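Local structure of malonyl-CoA-[acyl-carrier-protein] transacylase (Coxiella burnetii, 3TQE) at residues P31-T36 with D47-V52; E146-C151 with V160-L165; Q218-I223 with A250-L255. The protein probably catalyses transfer of the malonyl group from malonyl-CoA to holo-acyl carrier protein, releasing CoA and supplying malonyl-ACP for fatty acid synthesis. All blocks are in the same frame, centred on the assembly; numbering follows the deposited sequence. Where two conformers were deposited one is given.

Contact 1 (P31-T36 with D47-V52); sequences PIVLET and DLWALV
Just before Val33 and Leu34, the two residues that meet Trp49, the carbonyl oxygen of Ile32 is gripped by two donors from one residue: Thr36 OG1 at 2.7 Å and Thr36 N at 2.9 Å. They reach Ile32 O from opposite faces of its carbonyl plane, and the hydroxyl has a second partner in Arg79. Across the gap Leu34 does the closest touching. Its CG lies anti to the carbonyl carbon (chi1 -73°), and the methyl CD2 settles over one face of the indole as a CH-pi contact, 3.3 Å from the centroid of the Trp49 five-membered ring and only 9° off its normal. Val33 comes in obliquely at the six-membered ring, CG1 standing 3.8 Å from Trp49 CZ3. Trp49 holds its CG anti to the backbone N, which sends the indole toward helix 31-44, where Phe37 meets it edge-to-face. Two residues earlier Asp47 is the N-cap: its OD1 takes Ala50 N at 3.0 Å from above the carboxylate plane. Together this is a pair of successive helices, 31-44 and 48-54, joined by a short connection, with a capped second helix and a tryptophan packed back onto the first.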
loop_
_atom_site.group_PDB
_atom_site.type_symbol
_atom_site.label_atom_id
_atom_site.label_comp_id
_atom_site.label_asym_id
_atom_site.label_seq_id
_atom_site.Cartn_x
_atom_site.Cartn_y
_atom_site.Cartn_z
ATOM N N PRO A 31 -18.015 -4.870 -16.120
ATOM C CA PRO A 31 -17.965 -6.296 -15.919
ATOM C C PRO A 31 -16.596 -6.814 -15.506
ATOM O O PRO A 31 -16.515 -7.796 -14.798
ATOM C CB PRO A 31 -18.361 -6.847 -17.280
ATOM C CG PRO A 31 -19.276 -5.813 -17.817
ATOM C CD PRO A 31 -18.749 -4.530 -17.353
ATOM N N ILE A 32 -15.533 -6.121 -15.884
ATOM C CA ILE A 32 -14.208 -6.609 -15.524
ATOM C C ILE A 32 -14.002 -6.613 -13.995
ATOM O O ILE A 32 -13.195 -7.383 -13.490
ATOM C CB ILE A 32 -13.071 -5.852 -16.269
ATOM C CG1 ILE A 32 -11.757 -6.647 -16.233
ATOM C CG2 ILE A 32 -12.847 -4.464 -15.680
ATOM C CD1 ILE A 32 -11.829 -8.076 -16.755
ATOM N N VAL A 33 -14.707 -5.775 -13.261
ATOM C CA VAL A 33 -14.577 -5.754 -11.805
ATOM C C VAL A 33 -15.037 -7.064 -11.231
ATOM O O VAL A 33 -14.309 -7.704 -10.496
ATOM C CB VAL A 33 -15.330 -4.592 -11.169
ATOM C CG1 VAL A 33 -15.295 -4.679 -9.669
ATOM C CG2 VAL A 33 -14.740 -3.275 -11.659
ATOM N N LEU A 34 -16.220 -7.493 -11.586
ATOM C CA LEU A 34 -16.711 -8.746 -11.028
ATOM C C LEU A 34 -15.875 -9.901 -11.523
ATOM O O LEU A 34 -15.630 -10.847 -10.768
ATOM C CB LEU A 34 -18.191 -8.932 -11.319
ATOM C CG LEU A 34 -19.117 -8.030 -10.495
ATOM C CD1 LEU A 34 -20.536 -8.178 -11.004
ATOM C CD2 LEU A 34 -19.062 -8.306 -9.020
ATOM N N GLU A 35 -15.437 -9.858 -12.770
ATOM C CA GLU A 35 -14.576 -10.920 -13.289
ATOM C C GLU A 35 -13.280 -11.014 -12.488
ATOM O O GLU A 35 -12.793 -12.098 -12.189
ATOM C CB GLU A 35 -14.283 -10.717 -14.760
ATOM C CG GLU A 35 -13.455 -11.826 -15.396
ATOM C CD GLU A 35 -14.264 -13.064 -15.763
ATOM O OE1 GLU A 35 -15.196 -13.440 -15.009
ATOM O OE2 GLU A 35 -13.949 -13.687 -16.810
ATOM N N THR A 36 -12.731 -9.881 -12.125
ATOM C CA THR A 36 -11.497 -9.860 -11.350
ATOM C C THR A 36 -11.733 -10.427 -9.959
ATOM O O THR A 36 -10.934 -11.196 -9.456
ATOM C CB THR A 36 -10.942 -8.417 -11.301
ATOM O OG1 THR A 36 -10.659 -8.009 -12.647
ATOM C CG2 THR A 36 -9.668 -8.305 -10.470
ATOM N N ASP A 47 -16.188 -16.154 -1.623
ATOM C CA ASP A 47 -16.671 -15.090 -2.489
ATOM C C ASP A 47 -16.194 -13.770 -1.946
ATOM O O ASP A 47 -16.745 -13.195 -1.005
ATOM C CB ASP A 47 -18.190 -15.146 -2.560
ATOM C CG ASP A 47 -18.772 -14.155 -3.523
ATOM O OD1 ASP A 47 -18.088 -13.183 -3.913
ATOM O OD2 ASP A 47 -19.950 -14.350 -3.864
ATOM N N LEU A 48 -15.105 -13.290 -2.521
ATOM C CA LEU A 48 -14.495 -12.077 -2.046
ATOM C C LEU A 48 -15.376 -10.861 -2.285
ATOM O O LEU A 48 -15.415 -9.959 -1.465
ATOM C CB LEU A 48 -13.159 -11.894 -2.720
ATOM C CG LEU A 48 -12.355 -10.682 -2.273
ATOM C CD1 LEU A 48 -12.031 -10.681 -0.775
ATOM C CD2 LEU A 48 -11.057 -10.633 -3.113
ATOM N N TRP A 49 -16.059 -10.828 -3.412
ATOM C CA TRP A 49 -16.936 -9.687 -3.669
ATOM C C TRP A 49 -18.032 -9.581 -2.612
ATOM O O TRP A 49 -18.286 -8.520 -2.079
ATOM C CB TRP A 49 -17.542 -9.816 -5.040
ATOM C CG TRP A 49 -18.414 -8.688 -5.430
ATOM C CD1 TRP A 49 -19.756 -8.728 -5.577
ATOM C CD2 TRP A 49 -18.008 -7.362 -5.770
ATOM N NE1 TRP A 49 -20.228 -7.504 -6.010
ATOM C CE2 TRP A 49 -19.170 -6.644 -6.128
ATOM C CE3 TRP A 49 -16.785 -6.712 -5.802
ATOM C CZ2 TRP A 49 -19.135 -5.308 -6.498
ATOM C CZ3 TRP A 49 -16.743 -5.394 -6.204
ATOM C CH2 TRP A 49 -17.913 -4.702 -6.543
ATOM N N ALA A 50 -18.625 -10.720 -2.263
ATOM C CA ALA A 50 -19.641 -10.748 -1.252
ATOM C C ALA A 50 -19.112 -10.262 0.073
ATOM O O ALA A 50 -19.771 -9.503 0.781
ATOM C CB ALA A 50 -20.200 -12.145 -1.128
ATOM N N LEU A 51 -17.878 -10.640 0.393
ATOM C CA LEU A 51 -17.289 -10.212 1.633
ATOM C C LEU A 51 -17.089 -8.711 1.624
ATOM O O LEU A 51 -17.404 -8.044 2.584
ATOM C CB LEU A 51 -15.964 -10.941 1.868
ATOM C CG LEU A 51 -15.243 -10.733 3.191
ATOM C CD1 LEU A 51 -14.308 -11.922 3.429
ATOM C CD2 LEU A 51 -14.451 -9.475 3.241
ATOM N N VAL A 52 -16.567 -8.168 0.532
ATOM C CA VAL A 52 -16.293 -6.753 0.473
ATOM C C VAL A 52 -17.565 -5.940 0.439
ATOM O O VAL A 52 -17.600 -4.854 0.979
ATOM C CB VAL A 52 -15.429 -6.455 -0.758
ATOM C CG1 VAL A 52 -15.342 -4.993 -1.026
ATOM C CG2 VAL A 52 -14.040 -7.087 -0.557
#

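Contact 2 (E146-C151 with V160-L165); sequences EIESIC and VQPANL
Cys151 reaches across to Val160, Gln161 and Pro162, and its short side chain can be followed in two steps. CB rests against the backbone, 3.3 Å from Val160 O. The sulfur then turns anti to the carbonyl carbon of its own residue (chi1 -71°), which brings it against the backbone at Gln161. There SG stands 3.8 Å from Gln161 CA, and Val160 CG2 and Pro162 CD each lie 4.0 Å from SG. Val160 answers with its other branch as well: CG1 sits between its backbone N and carbonyl carbon (chi1 55°) and comes to 3.5 Å from Cys151 O. One turn back along the helix, the proline ring is met at CG by two side chains. Glu148 crosses it at about a right angle, its CG 4.0 Å from Pro162 CG, while Ile147 runs antiparallel to the ring, its CG2 touching Pro162 CG. The contact is carried by apolar packing, and the carboxylate of Glu148 extends beyond it. Gln161 points its CB away from the helix, and its side chain is about 7 Å from that of His205, a predicted active-site residue.

Helix 144-155 packs on one face of the mixed sheet, beside helix 177-189, running roughly antiparallel to strand 160-167 (147° between the short segments). Ile147 and Val160 also rest on strand 170-174, Val160 touches helix 177-189, and further on Ala163 and Asn164 form a classic beta bulge opposite Val172.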
loop_
_atom_site.group_PDB
_atom_site.type_symbol
_atom_site.label_atom_id
_atom_site.label_comp_id
_atom_site.label_asym_id
_atom_site.label_seq_id
_atom_site.Cartn_x
_atom_site.Cartn_y
_atom_site.Cartn_z
ATOM N N GLU A 146 13.459 13.659 14.527
ATOM C CA GLU A 146 12.900 13.880 15.853
ATOM C C GLU A 146 12.237 12.592 16.310
ATOM O O GLU A 146 12.399 12.156 17.450
ATOM C CB GLU A 146 11.901 15.027 15.808
ATOM C CG GLU A 146 12.605 16.390 15.754
ATOM C CD GLU A 146 11.683 17.555 15.418
ATOM O OE1 GLU A 146 10.759 17.392 14.576
ATOM O OE2 GLU A 146 11.906 18.654 15.989
ATOM N N ILE A 147 11.514 11.966 15.398
ATOM C CA ILE A 147 10.800 10.752 15.744
ATOM C C ILE A 147 11.763 9.598 15.977
ATOM O O ILE A 147 11.546 8.774 16.856
ATOM C CB ILE A 147 9.729 10.409 14.691
ATOM C CG1 ILE A 147 8.623 11.468 14.736
ATOM C CG2 ILE A 147 9.142 9.007 14.909
ATOM C CD1 ILE A 147 7.716 11.482 13.551
ATOM N N GLU A 148 12.816 9.496 15.178
ATOM C CA GLU A 148 13.810 8.459 15.423
ATOM C C GLU A 148 14.409 8.600 16.817
ATOM O O GLU A 148 14.597 7.612 17.493
ATOM C CB GLU A 148 14.929 8.519 14.394
ATOM C CG GLU A 148 14.517 8.056 13.037
ATOM C CD GLU A 148 15.620 8.252 11.993
ATOM O OE1 GLU A 148 16.602 8.985 12.266
ATOM O OE2 GLU A 148 15.508 7.666 10.895
ATOM N N SER A 149 14.717 9.826 17.226
ATOM C CA SER A 149 15.298 10.066 18.531
ATOM C C SER A 149 14.327 9.650 19.624
ATOM O O SER A 149 14.697 9.000 20.597
ATOM C CB SER A 149 15.603 11.541 18.685
ATOM O OG SER A 149 16.121 11.812 19.955
ATOM N N ILE A 150 13.081 10.048 19.453
ATOM C CA ILE A 150 12.037 9.661 20.401
ATOM C C ILE A 150 11.949 8.160 20.532
ATOM O O ILE A 150 11.857 7.609 21.626
ATOM C CB ILE A 150 10.679 10.203 19.998
ATOM C CG1 ILE A 150 10.626 11.710 20.268
ATOM C CG2 ILE A 150 9.549 9.479 20.770
ATOM C CD1 ILE A 150 9.458 12.396 19.593
ATOM N N CYS A 151 11.933 7.480 19.406
ATOM C CA CYS A 151 11.789 6.035 19.460
ATOM C C CYS A 151 12.956 5.395 20.196
ATOM O O CYS A 151 12.751 4.486 20.993
ATOM C CB CYS A 151 11.645 5.445 18.062
ATOM S SG CYS A 151 10.048 5.813 17.279
ATOM N N VAL A 160 10.404 -0.156 18.983
ATOM C CA VAL A 160 9.533 0.899 18.493
ATOM C C VAL A 160 10.333 1.714 17.510
ATOM O O VAL A 160 11.431 2.146 17.801
ATOM C CB VAL A 160 8.940 1.782 19.611
ATOM C CG1 VAL A 160 10.042 2.371 20.508
ATOM C CG2 VAL A 160 8.031 2.876 19.040
ATOM N N GLN A 161 9.804 1.872 16.309
ATOM C CA GLN A 161 10.517 2.602 15.296
ATOM C C GLN A 161 9.609 3.111 14.219
ATOM O O GLN A 161 8.500 2.644 14.091
ATOM C CB GLN A 161 11.585 1.742 14.664
ATOM C CG GLN A 161 11.162 0.434 14.132
ATOM C CD GLN A 161 12.395 -0.449 13.869
ATOM O OE1 GLN A 161 13.074 -0.911 14.804
ATOM N NE2 GLN A 161 12.687 -0.666 12.623
ATOM N N PRO A 162 10.102 4.062 13.416
ATOM C CA PRO A 162 9.358 4.487 12.247
ATOM C C PRO A 162 9.062 3.306 11.321
ATOM O O PRO A 162 9.918 2.466 11.090
ATOM C CB PRO A 162 10.289 5.524 11.601
ATOM C CG PRO A 162 11.106 6.067 12.753
ATOM C CD PRO A 162 11.337 4.846 13.594
ATOM N N ALA A 163 7.834 3.267 10.855
ATOM C CA ALA A 163 7.277 2.159 10.095
ATOM C C ALA A 163 6.758 2.635 8.756
ATOM O O ALA A 163 6.963 1.971 7.744
ATOM C CB ALA A 163 6.184 1.499 10.860
ATOM N N ASN A 164 6.031 3.747 8.729
ATOM C CA ASN A 164 5.600 4.308 7.452
ATOM C C ASN A 164 6.021 5.755 7.423
ATOM O O ASN A 164 5.588 6.539 8.276
ATOM C CB ASN A 164 4.088 4.318 7.259
ATOM C CG ASN A 164 3.441 2.969 7.175
ATOM O OD1 ASN A 164 4.062 1.946 6.955
ATOM N ND2 ASN A 164 2.107 2.991 7.295
ATOM N N LEU A 165 6.863 6.112 6.468
ATOM C CA LEU A 165 7.281 7.495 6.302
ATOM C C LEU A 165 6.347 8.096 5.263
ATOM O O LEU A 165 6.605 8.008 4.046
ATOM C CB LEU A 165 8.741 7.522 5.890
ATOM C CG LEU A 165 9.698 6.719 6.776
ATOM C CD1 LEU A 165 11.117 6.765 6.292
ATOM C CD2 LEU A 165 9.626 7.216 8.220
#

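Contact 3 (Q218-I223 with A250-L255); sequences QDIAKI and ALIKQL
The backbones of 218-223 and 250-255 come nearest at Ile220 and Ile252, whose CA atoms are 8.2 Å apart, a spacing that leaves room for side chains between the last turns of two helices. Ile220 reaches into it. Its CG1 is anti to the carbonyl carbon and the chain runs on extended (chi2 176°), carrying CD1 across to the other helix, where it lies 4.1 Å from Leu251 CB, the sounder of its contacts. The two isoleucine chains run past one another head to tail. The modelled approach of their two CD1 methyls is too close to be trusted, and Ile220 has a second conformer, so the exact place of its tip is doubtful. Tyr100 of helix 97-105 touches both Ile220 and Leu251. The carbonyls of Ile220 and of Ile223, in the loop that follows, both bond Arg248, and Ile223 with Arg248 also lines a pocket holding a bound glycine. The helix carrying Leu251 and Ile252 also carries Gln254, whose amide bonds Arg121 and the carbonyl of Ser96, while its backbone carbonyl accepts from His205 ND1. The packing therefore lies next to the predicted serine-histidine active site of the malonyltransferase family.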
loop_
_atom_site.group_PDB
_atom_site.type_symbol
_atom_site.label_atom_id
_atom_site.label_comp_id
_atom_site.label_asym_id
_atom_site.label_seq_id
_atom_site.Cartn_x
_atom_site.Cartn_y
_atom_site.Cartn_z
ATOM N N GLN A 218 9.510 -18.252 2.239
ATOM C CA GLN A 218 9.349 -19.599 1.715
ATOM C C GLN A 218 8.334 -19.641 0.585
ATOM O O GLN A 218 8.542 -20.305 -0.436
ATOM C CB GLN A 218 8.966 -20.531 2.842
ATOM C CG GLN A 218 10.000 -20.629 3.915
ATOM C CD GLN A 218 9.611 -21.598 5.014
ATOM O OE1 GLN A 218 8.459 -21.645 5.453
ATOM N NE2 GLN A 218 10.578 -22.391 5.463
ATOM N N ASP A 219 7.249 -18.897 0.731
ATOM C CA ASP A 219 6.225 -18.876 -0.306
ATOM C C ASP A 219 6.661 -18.095 -1.508
ATOM O O ASP A 219 6.394 -18.473 -2.642
ATOM C CB ASP A 219 4.927 -18.271 0.222
ATOM C CG ASP A 219 4.310 -19.096 1.308
ATOM O OD1 ASP A 219 4.122 -20.320 1.134
ATOM O OD2 ASP A 219 3.983 -18.520 2.348
ATOM N N ILE A 220 7.330 -16.986 -1.274
ATOM C CA ILE A 220 7.754 -16.090 -2.349
ATOM C C ILE A 220 8.801 -16.777 -3.234
ATOM O O ILE A 220 8.919 -16.485 -4.393
ATOM C CB ILE A 220 8.234 -14.726 -1.763
ATOM C CG1 ILE A 220 6.998 -13.895 -1.384
ATOM C CG2 ILE A 220 9.116 -13.948 -2.718
ATOM C CD1 ILE A 220 7.296 -12.590 -0.725
ATOM N N ALA A 221 9.584 -17.672 -2.659
ATOM C CA ALA A 221 10.584 -18.384 -3.439
ATOM C C ALA A 221 9.938 -19.268 -4.486
ATOM O O ALA A 221 10.568 -19.586 -5.483
ATOM C CB ALA A 221 11.481 -19.221 -2.518
ATOM N N LYS A 222 8.684 -19.652 -4.268
ATOM C CA LYS A 222 8.012 -20.622 -5.135
ATOM C C LYS A 222 7.194 -19.959 -6.216
ATOM O O LYS A 222 6.740 -20.613 -7.134
ATOM C CB LYS A 222 7.095 -21.523 -4.313
ATOM C CG LYS A 222 7.810 -22.442 -3.341
ATOM C CD LYS A 222 6.809 -23.206 -2.496
ATOM C CE LYS A 222 7.460 -23.868 -1.296
ATOM N NZ LYS A 222 8.116 -25.159 -1.651
ATOM N N ILE A 223 6.977 -18.657 -6.101
ATOM C CA ILE A 223 6.124 -17.939 -7.040
ATOM C C ILE A 223 6.974 -17.423 -8.195
ATOM O O ILE A 223 8.068 -16.950 -8.001
ATOM C CB ILE A 223 5.339 -16.785 -6.346
ATOM C CG1 ILE A 223 4.353 -16.119 -7.323
ATOM C CG2 ILE A 223 6.263 -15.730 -5.813
ATOM C CD1 ILE A 223 3.380 -15.107 -6.659
ATOM N N ALA A 250 13.248 -7.591 -1.921
ATOM C CA ALA A 250 12.609 -6.339 -1.599
ATOM C C ALA A 250 11.273 -6.552 -0.911
ATOM O O ALA A 250 10.925 -5.834 0.018
ATOM C CB ALA A 250 12.441 -5.502 -2.847
ATOM N N LEU A 251 10.533 -7.539 -1.367
ATOM C CA LEU A 251 9.225 -7.829 -0.791
ATOM C C LEU A 251 9.335 -8.399 0.596
ATOM O O LEU A 251 8.514 -8.118 1.461
ATOM C CB LEU A 251 8.422 -8.776 -1.671
ATOM C CG LEU A 251 8.014 -8.170 -3.010
ATOM C CD1 LEU A 251 7.445 -9.265 -3.881
ATOM C CD2 LEU A 251 7.013 -7.003 -2.825
ATOM N N ILE A 252 10.361 -9.194 0.840
ATOM C CA ILE A 252 10.517 -9.771 2.159
ATOM C C ILE A 252 11.043 -8.708 3.121
ATOM O O ILE A 252 10.564 -8.566 4.233
ATOM C CB ILE A 252 11.414 -11.002 2.104
ATOM C CG1 ILE A 252 10.736 -12.104 1.267
ATOM C CG2 ILE A 252 11.759 -11.469 3.504
ATOM C CD1 ILE A 252 9.344 -12.499 1.732
ATOM N N LYS A 253 12.027 -7.936 2.691
ATOM C CA LYS A 253 12.570 -6.875 3.539
ATOM C C LYS A 253 11.527 -5.823 3.872
ATOM O O LYS A 253 11.577 -5.214 4.920
ATOM C CB LYS A 253 13.794 -6.252 2.876
ATOM C CG LYS A 253 14.638 -5.369 3.803
ATOM C CD LYS A 253 15.895 -4.846 3.072
ATOM C CE LYS A 253 16.773 -4.004 3.989
ATOM N NZ LYS A 253 18.040 -3.553 3.310
ATOM N N GLN A 254 10.582 -5.613 2.966
ATOM C CA GLN A 254 9.523 -4.652 3.177
ATOM C C GLN A 254 8.817 -4.869 4.488
ATOM O O GLN A 254 8.394 -3.918 5.108
ATOM C CB GLN A 254 8.512 -4.763 2.022
ATOM C CG GLN A 254 7.479 -3.684 1.983
ATOM C CD GLN A 254 6.202 -4.146 1.297
ATOM O OE1 GLN A 254 5.654 -5.200 1.593
ATOM N NE2 GLN A 254 5.710 -3.332 0.409
ATOM N N LEU A 255 8.682 -6.125 4.896
ATOM C CA LEU A 255 7.904 -6.486 6.063
ATOM C C LEU A 255 8.527 -5.948 7.328
ATOM O O LEU A 255 7.825 -5.709 8.295
ATOM C CB LEU A 255 7.782 -7.990 6.179
ATOM C CG LEU A 255 6.976 -8.641 5.066
ATOM C CD1 LEU A 255 7.274 -10.148 5.023
ATOM C CD2 LEU A 255 5.517 -8.320 5.243
#

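In the fold
Along the chain the three contacts follow in series, all within the acyl transferase domain. Contact 1 belongs to the N-terminal helices of the larger part, built round the parallel sheet of strands 91-94, 9-12, 275-278 and 297-300. Contact 2 lies 38 Å away between centres, across the chain's centre, in the smaller, ferredoxin-like part (134 to 197). Contact 3, with its centre 26 Å from that of contact 1 and 25 Å from that of contact 2, joins helices 210-220 and 244-254, which pack against helices 97-105 and 111-128. Contacts 2 and 3 both come near the predicted active site: Gln161's side chain is about 7 Å from that of His205, and Leu251's about 9 Å from those of Ser96 and His205. Contact 1 lies away from it.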